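Local coordinates for protein exoribonuclease II, mitochondrial (Candida glabrata, PDB 6F3H) that degrades RNA in mitochondria from the 3' end toward the 5' end, as the exoribonuclease partner of a helicase in the mitochondrial degradosome, at residues K756-S761 / C781-Y786; G579-S584 / T751-K756. The protein carries 1 engineered substitution. All coordinates share one frame; numbering follows the deposited sequence.

Interaction 1. Residues K756-S761 / C781-Y786; sequences KHLEQS and CLFPEY
Leu758 and Tyr786 bring two backbones together at a distance that only side chains can span: their CA atoms, the nearest pair across the contact, lie 10.2 Å apart. Residues 756-761 form the last part of helix 725-761, while 781-786 leave strand 778-782 and turn at Pro784, where Tyr786 N is hydrogen-bonded to Phe783 O. The turn presents two aromatic rings to the helix, and Leu758 answers with one methyl for each. Its CD1 rests 3.9 Å from CE2 of Phe783, and its CD2 comes to 3.8 Å from CZ of Tyr786, both obliquely to the rings. Leucine and rings run past one another antiparallel. His757, one residue earlier, crosses Tyr786 at about a right angle. With CG anti to the backbone N, a chi1 of 158° turns the imidazole toward the tyrosine, and NE2 meets Tyr786 OH at 3.3 Å, the hydroxyl lying at the edge of the imidazole and near its plane. The N-H...O angle of 132° is far from straight, and the hydrogen bond is weak. Phe596 of strand 593-597 touches both the histidine and the tyrosine, the latter edge-to-face, and His766 stacks on Phe783. The result joins the end of a long helix to the small C-terminal beta domain, which is consistent with the S1 domain of RNase II-like enzymes. Chemically, cohesion here rests mainly on apolar packing around Leu758, with the bent N-H...O bond adding a modest directional preference at its margin.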
loop_
_atom_site.group_PDB
_atom_site.type_symbol
_atom_site.label_atom_id
_atom_site.label_comp_id
_atom_site.label_asym_id
_atom_site.label_seq_id
_atom_site.Cartn_x
_atom_site.Cartn_y
_atom_site.Cartn_z
ATOM N N LYS A 756 -3.790 6.790 -20.731
ATOM C CA LYS A 756 -3.368 6.366 -22.067
ATOM C C LYS A 756 -4.576 6.042 -22.933
ATOM O O LYS A 756 -4.541 6.220 -24.154
ATOM C CB LYS A 756 -2.443 5.145 -21.954
ATOM C CG LYS A 756 -1.625 4.769 -23.201
ATOM C CD LYS A 756 -0.293 4.040 -22.854
ATOM C CE LYS A 756 0.486 3.554 -24.116
ATOM N NZ LYS A 756 1.286 2.271 -23.945
ATOM N N HIS A 757 -5.664 5.612 -22.311
ATOM C CA HIS A 757 -6.901 5.379 -23.036
ATOM C C HIS A 757 -7.586 6.689 -23.389
ATOM O O HIS A 757 -8.022 6.888 -24.526
ATOM C CB HIS A 757 -7.822 4.517 -22.191
ATOM C CG HIS A 757 -9.254 4.638 -22.577
ATOM N ND1 HIS A 757 -9.753 4.079 -23.731
ATOM C CD2 HIS A 757 -10.294 5.253 -21.969
ATOM C CE1 HIS A 757 -11.043 4.342 -23.817
ATOM N NE2 HIS A 757 -11.397 5.051 -22.759
ATOM N N LEU A 758 -7.676 7.602 -22.421
ATOM C CA LEU A 758 -8.285 8.899 -22.686
ATOM C C LEU A 758 -7.554 9.604 -23.807
ATOM O O LEU A 758 -8.155 10.393 -24.546
ATOM C CB LEU A 758 -8.261 9.763 -21.433
ATOM C CG LEU A 758 -9.088 9.201 -20.286
ATOM C CD1 LEU A 758 -9.313 10.286 -19.264
ATOM C CD2 LEU A 758 -10.400 8.614 -20.772
ATOM N N GLU A 759 -6.260 9.315 -23.950
ATOM C CA GLU A 759 -5.495 9.823 -25.078
ATOM C C GLU A 759 -5.937 9.156 -26.375
ATOM O O GLU A 759 -6.270 9.833 -27.355
ATOM C CB GLU A 759 -4.010 9.552 -24.848
ATOM C CG GLU A 759 -3.259 10.567 -24.018
ATOM C CD GLU A 759 -1.748 10.362 -24.114
ATOM O OE1 GLU A 759 -1.347 9.248 -24.518
ATOM O OE2 GLU A 759 -0.966 11.302 -23.797
ATOM N N GLN A 760 -5.985 7.825 -26.386
ATOM C CA GLN A 760 -6.378 7.133 -27.603
ATOM C C GLN A 760 -7.809 7.475 -28.002
ATOM O O GLN A 760 -8.120 7.530 -29.197
ATOM C CB GLN A 760 -6.193 5.626 -27.423
ATOM N N SER A 761 -8.688 7.741 -27.031
ATOM C CA SER A 761 -10.095 7.969 -27.344
ATOM C C SER A 761 -10.394 9.381 -27.826
ATOM O O SER A 761 -11.483 9.612 -28.364
ATOM C CB SER A 761 -10.962 7.686 -26.116
ATOM O OG SER A 761 -10.938 8.807 -25.242
ATOM N N CYS A 781 -10.097 17.508 -9.181
ATOM C CA CYS A 781 -11.348 16.902 -9.607
ATOM C C CYS A 781 -11.114 15.436 -9.961
ATOM O O CYS A 781 -9.976 14.956 -10.015
ATOM C CB CYS A 781 -11.948 17.659 -10.782
ATOM S SG CYS A 781 -10.840 17.750 -12.172
ATOM N N LEU A 782 -12.217 14.720 -10.207
ATOM C CA LEU A 782 -12.141 13.338 -10.652
ATOM C C LEU A 782 -13.229 13.054 -11.669
ATOM O O LEU A 782 -14.206 13.798 -11.799
ATOM C CB LEU A 782 -12.267 12.367 -9.475
ATOM C CG LEU A 782 -13.428 12.584 -8.501
ATOM C CD1 LEU A 782 -14.813 12.242 -9.056
ATOM C CD2 LEU A 782 -13.163 11.814 -7.233
ATOM N N PHE A 783 -13.052 11.945 -12.378
ATOM C CA PHE A 783 -14.103 11.498 -13.278
ATOM C C PHE A 783 -15.009 10.508 -12.586
ATOM O O PHE A 783 -14.526 9.521 -12.021
ATOM C CB PHE A 783 -13.555 10.836 -14.523
ATOM C CG PHE A 783 -13.005 11.782 -15.488
ATOM C CD1 PHE A 783 -12.794 13.102 -15.127
ATOM C CD2 PHE A 783 -12.759 11.386 -16.781
ATOM C CE1 PHE A 783 -12.289 14.005 -16.021
ATOM C CE2 PHE A 783 -12.265 12.281 -17.691
ATOM C CZ PHE A 783 -12.028 13.600 -17.308
ATOM N N PRO A 784 -16.309 10.729 -12.620
ATOM C CA PRO A 784 -17.201 9.695 -12.119
ATOM C C PRO A 784 -17.042 8.417 -12.910
ATOM O O PRO A 784 -17.050 7.319 -12.337
ATOM C CB PRO A 784 -18.578 10.330 -12.300
ATOM C CG PRO A 784 -18.299 11.799 -12.370
ATOM C CD PRO A 784 -17.037 11.897 -13.121
ATOM N N GLU A 785 -16.860 8.529 -14.225
ATOM C CA GLU A 785 -16.773 7.315 -15.015
ATOM C C GLU A 785 -15.493 6.539 -14.725
ATOM O O GLU A 785 -15.475 5.318 -14.912
ATOM C CB GLU A 785 -16.886 7.666 -16.504
ATOM N N TYR A 786 -14.444 7.193 -14.220
ATOM C CA TYR A 786 -13.159 6.533 -14.028
ATOM C C TYR A 786 -12.604 6.848 -12.655
ATOM O O TYR A 786 -12.518 8.017 -12.265
ATOM C CB TYR A 786 -12.114 6.949 -15.045
ATOM C CG TYR A 786 -12.481 6.778 -16.480
ATOM C CD1 TYR A 786 -13.235 7.736 -17.152
ATOM C CD2 TYR A 786 -12.069 5.650 -17.172
ATOM C CE1 TYR A 786 -13.544 7.570 -18.484
ATOM C CE2 TYR A 786 -12.372 5.476 -18.487
ATOM C CZ TYR A 786 -13.107 6.429 -19.139
ATOM O OH TYR A 786 -13.400 6.216 -20.460
#

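Interaction 2. Residues G579-S584 / T751-K756; sequences GLVSLS and TYWTLK
Val581 and Leu583 form the helix-facing side of a two-stranded antiparallel hairpin, a strand-on-helix packing in which strand 580-584 crosses residues 751-756 of helix 725-761 at 82°, with axes 8.6 Å apart at their closest. The strand is entered through a G1 beta bulge: Gly579, with positive phi, and Leu580 together face Tyr597 on the partner strand 593-597. Leu580 then points away from the helix. Val581 points toward it and divides its two methyls between successive helix residues. CG1, anti to the backbone N (chi1 176°), packs on Trp753 CB at 3.7 Å, whereas CG2 approaches Thr754 OG1 at 3.7 Å. The polar demand of that oxygen is met by Ser750 O, one turn back along the helix; the valine methyl merely packs against it. Ser582 instead serves the hairpin, its carbonyl oxygen accepting a bond from Thr595 OG1. At Leu583 the strand again faces the helix, and the leucine crosses Trp753 at about a right angle, laying both methyls on the same face of the indole. CD2 makes a CH-pi contact with the six-membered ring, 4.1 Å from its centroid and 17° off the normal. The opposite face is covered by Tyr752 of the helix itself, leaving the indole sandwiched between leucine and tyrosine, while its NE1 is hydrogen-bonded to Asp465. The contact thus seats a hairpin of the RNB region on helix 725-761, far later in the chain. Leu583 CD1 sits at the CE2-CZ2 side of the indole face it shares with CD2, 3.7 Å from Trp753 CZ2.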
loop_
_atom_site.group_PDB
_atom_site.type_symbol
_atom_site.label_atom_id
_atom_site.label_comp_id
_atom_site.label_asym_id
_atom_site.label_seq_id
_atom_site.Cartn_x
_atom_site.Cartn_y
_atom_site.Cartn_z
ATOM N N GLY A 579 -14.728 2.055 -13.569
ATOM C CA GLY A 579 -13.630 2.278 -14.488
ATOM C C GLY A 579 -12.313 1.706 -14.029
ATOM O O GLY A 579 -11.266 2.280 -14.324
ATOM N N LEU A 580 -12.331 0.594 -13.308
ATOM C CA LEU A 580 -11.082 -0.077 -13.010
ATOM C C LEU A 580 -10.516 -0.737 -14.251
ATOM O O LEU A 580 -11.216 -1.010 -15.229
ATOM C CB LEU A 580 -11.238 -1.114 -11.921
ATOM C CG LEU A 580 -11.616 -0.436 -10.635
ATOM C CD1 LEU A 580 -13.085 -0.504 -10.454
ATOM C CD2 LEU A 580 -10.926 -1.176 -9.566
ATOM N N VAL A 581 -9.228 -1.026 -14.182
ATOM C CA VAL A 581 -8.406 -1.234 -15.360
ATOM C C VAL A 581 -8.074 -2.707 -15.513
ATOM O O VAL A 581 -7.613 -3.359 -14.567
ATOM C CB VAL A 581 -7.124 -0.394 -15.281
ATOM C CG1 VAL A 581 -6.223 -0.675 -16.472
ATOM C CG2 VAL A 581 -7.495 1.057 -15.219
ATOM N N SER A 582 -8.292 -3.209 -16.710
ATOM C CA SER A 582 -7.861 -4.524 -17.126
ATOM C C SER A 582 -7.176 -4.374 -18.465
ATOM O O SER A 582 -7.669 -3.655 -19.342
ATOM C CB SER A 582 -9.046 -5.465 -17.261
ATOM O OG SER A 582 -8.685 -6.593 -18.030
ATOM N N LEU A 583 -6.054 -5.044 -18.640
ATOM C CA LEU A 583 -5.438 -4.997 -19.944
ATOM C C LEU A 583 -5.984 -6.137 -20.759
ATOM O O LEU A 583 -6.184 -7.236 -20.252
ATOM C CB LEU A 583 -3.921 -5.094 -19.887
ATOM C CG LEU A 583 -3.329 -3.862 -19.256
ATOM C CD1 LEU A 583 -1.833 -3.862 -19.478
ATOM C CD2 LEU A 583 -3.982 -2.657 -19.889
ATOM N N SER A 584 -6.215 -5.867 -22.016
ATOM C CA SER A 584 -6.556 -6.885 -22.976
ATOM C C SER A 584 -5.373 -7.044 -23.907
ATOM O O SER A 584 -4.493 -6.178 -23.954
ATOM C CB SER A 584 -7.806 -6.489 -23.774
ATOM O OG SER A 584 -8.803 -5.961 -22.922
ATOM N N THR A 751 -3.685 4.519 -13.238
ATOM C CA THR A 751 -3.733 5.876 -13.774
ATOM C C THR A 751 -3.065 5.964 -15.134
ATOM O O THR A 751 -3.611 6.557 -16.068
ATOM C CB THR A 751 -3.084 6.830 -12.816
ATOM O OG1 THR A 751 -3.737 6.701 -11.555
ATOM C CG2 THR A 751 -3.278 8.185 -13.307
ATOM N N TYR A 752 -1.849 5.419 -15.252
ATOM C CA TYR A 752 -1.159 5.486 -16.530
ATOM C C TYR A 752 -2.056 4.961 -17.616
ATOM O O TYR A 752 -2.196 5.588 -18.665
ATOM C CB TYR A 752 0.139 4.687 -16.480
ATOM C CG TYR A 752 0.780 4.376 -17.828
ATOM C CD1 TYR A 752 1.334 5.382 -18.617
ATOM C CD2 TYR A 752 0.876 3.077 -18.292
ATOM C CE1 TYR A 752 1.950 5.090 -19.842
ATOM C CE2 TYR A 752 1.489 2.783 -19.518
ATOM C CZ TYR A 752 2.013 3.774 -20.281
ATOM O OH TYR A 752 2.585 3.367 -21.463
ATOM N N TRP A 753 -2.747 3.848 -17.341
ATOM C CA TRP A 753 -3.589 3.207 -18.343
ATOM C C TRP A 753 -4.928 3.919 -18.517
ATOM O O TRP A 753 -5.432 4.017 -19.641
ATOM C CB TRP A 753 -3.801 1.741 -17.992
ATOM C CG TRP A 753 -2.565 0.905 -18.125
ATOM C CD1 TRP A 753 -1.867 0.337 -17.110
ATOM C CD2 TRP A 753 -1.865 0.558 -19.335
ATOM N NE1 TRP A 753 -0.794 -0.366 -17.608
ATOM C CE2 TRP A 753 -0.766 -0.237 -18.968
ATOM C CE3 TRP A 753 -2.067 0.833 -20.685
ATOM C CZ2 TRP A 753 0.129 -0.754 -19.893
ATOM C CZ3 TRP A 753 -1.173 0.314 -21.608
ATOM C CH2 TRP A 753 -0.089 -0.467 -21.206
ATOM N N THR A 754 -5.554 4.371 -17.433
ATOM C CA THR A 754 -6.726 5.222 -17.591
ATOM C C THR A 754 -6.435 6.344 -18.567
ATOM O O THR A 754 -7.174 6.547 -19.534
ATOM C CB THR A 754 -7.132 5.828 -16.258
ATOM O OG1 THR A 754 -7.316 4.787 -15.308
ATOM C CG2 THR A 754 -8.415 6.603 -16.406
ATOM N N LEU A 755 -5.320 7.058 -18.344
ATOM C CA LEU A 755 -4.994 8.227 -19.155
ATOM C C LEU A 755 -4.602 7.843 -20.574
ATOM O O LEU A 755 -5.045 8.483 -21.533
ATOM C CB LEU A 755 -3.873 9.024 -18.509
ATOM C CG LEU A 755 -4.090 9.594 -17.106
ATOM C CD1 LEU A 755 -2.990 10.582 -16.766
ATOM C CD2 LEU A 755 -5.434 10.243 -16.953
ATOM N N LYS A 756 -3.790 6.790 -20.731
ATOM C CA LYS A 756 -3.368 6.366 -22.067
ATOM C C LYS A 756 -4.576 6.042 -22.933
ATOM O O LYS A 756 -4.541 6.220 -24.154
ATOM C CB LYS A 756 -2.443 5.145 -21.954
ATOM C CG LYS A 756 -1.625 4.769 -23.201
ATOM C CD LYS A 756 -0.293 4.040 -22.854
ATOM C CE LYS A 756 0.486 3.554 -24.116
ATOM N NZ LYS A 756 1.286 2.271 -23.945
#

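How the interactions relate
Followed from the N terminus, the first segment reached is strand 580-584 in the RNB region; after 166 intervening residues the chain returns, along helix 725-761, to close interaction 2. Lys756 ends the second segment of interaction 2 and begins the first of interaction 1, whose own loop is short, 19 residues with strands but no helix. The two closures therefore follow in series, neither nested nor crossed. Their centres lie 9 Å apart, and they touch where Tyr786 CD2 meets Thr754 CG2 at 3.9 Å. Helix 725-761 is thus a common spine, joining the RNB-region hairpin on one side of the sequence to the C-terminal beta domain on the other.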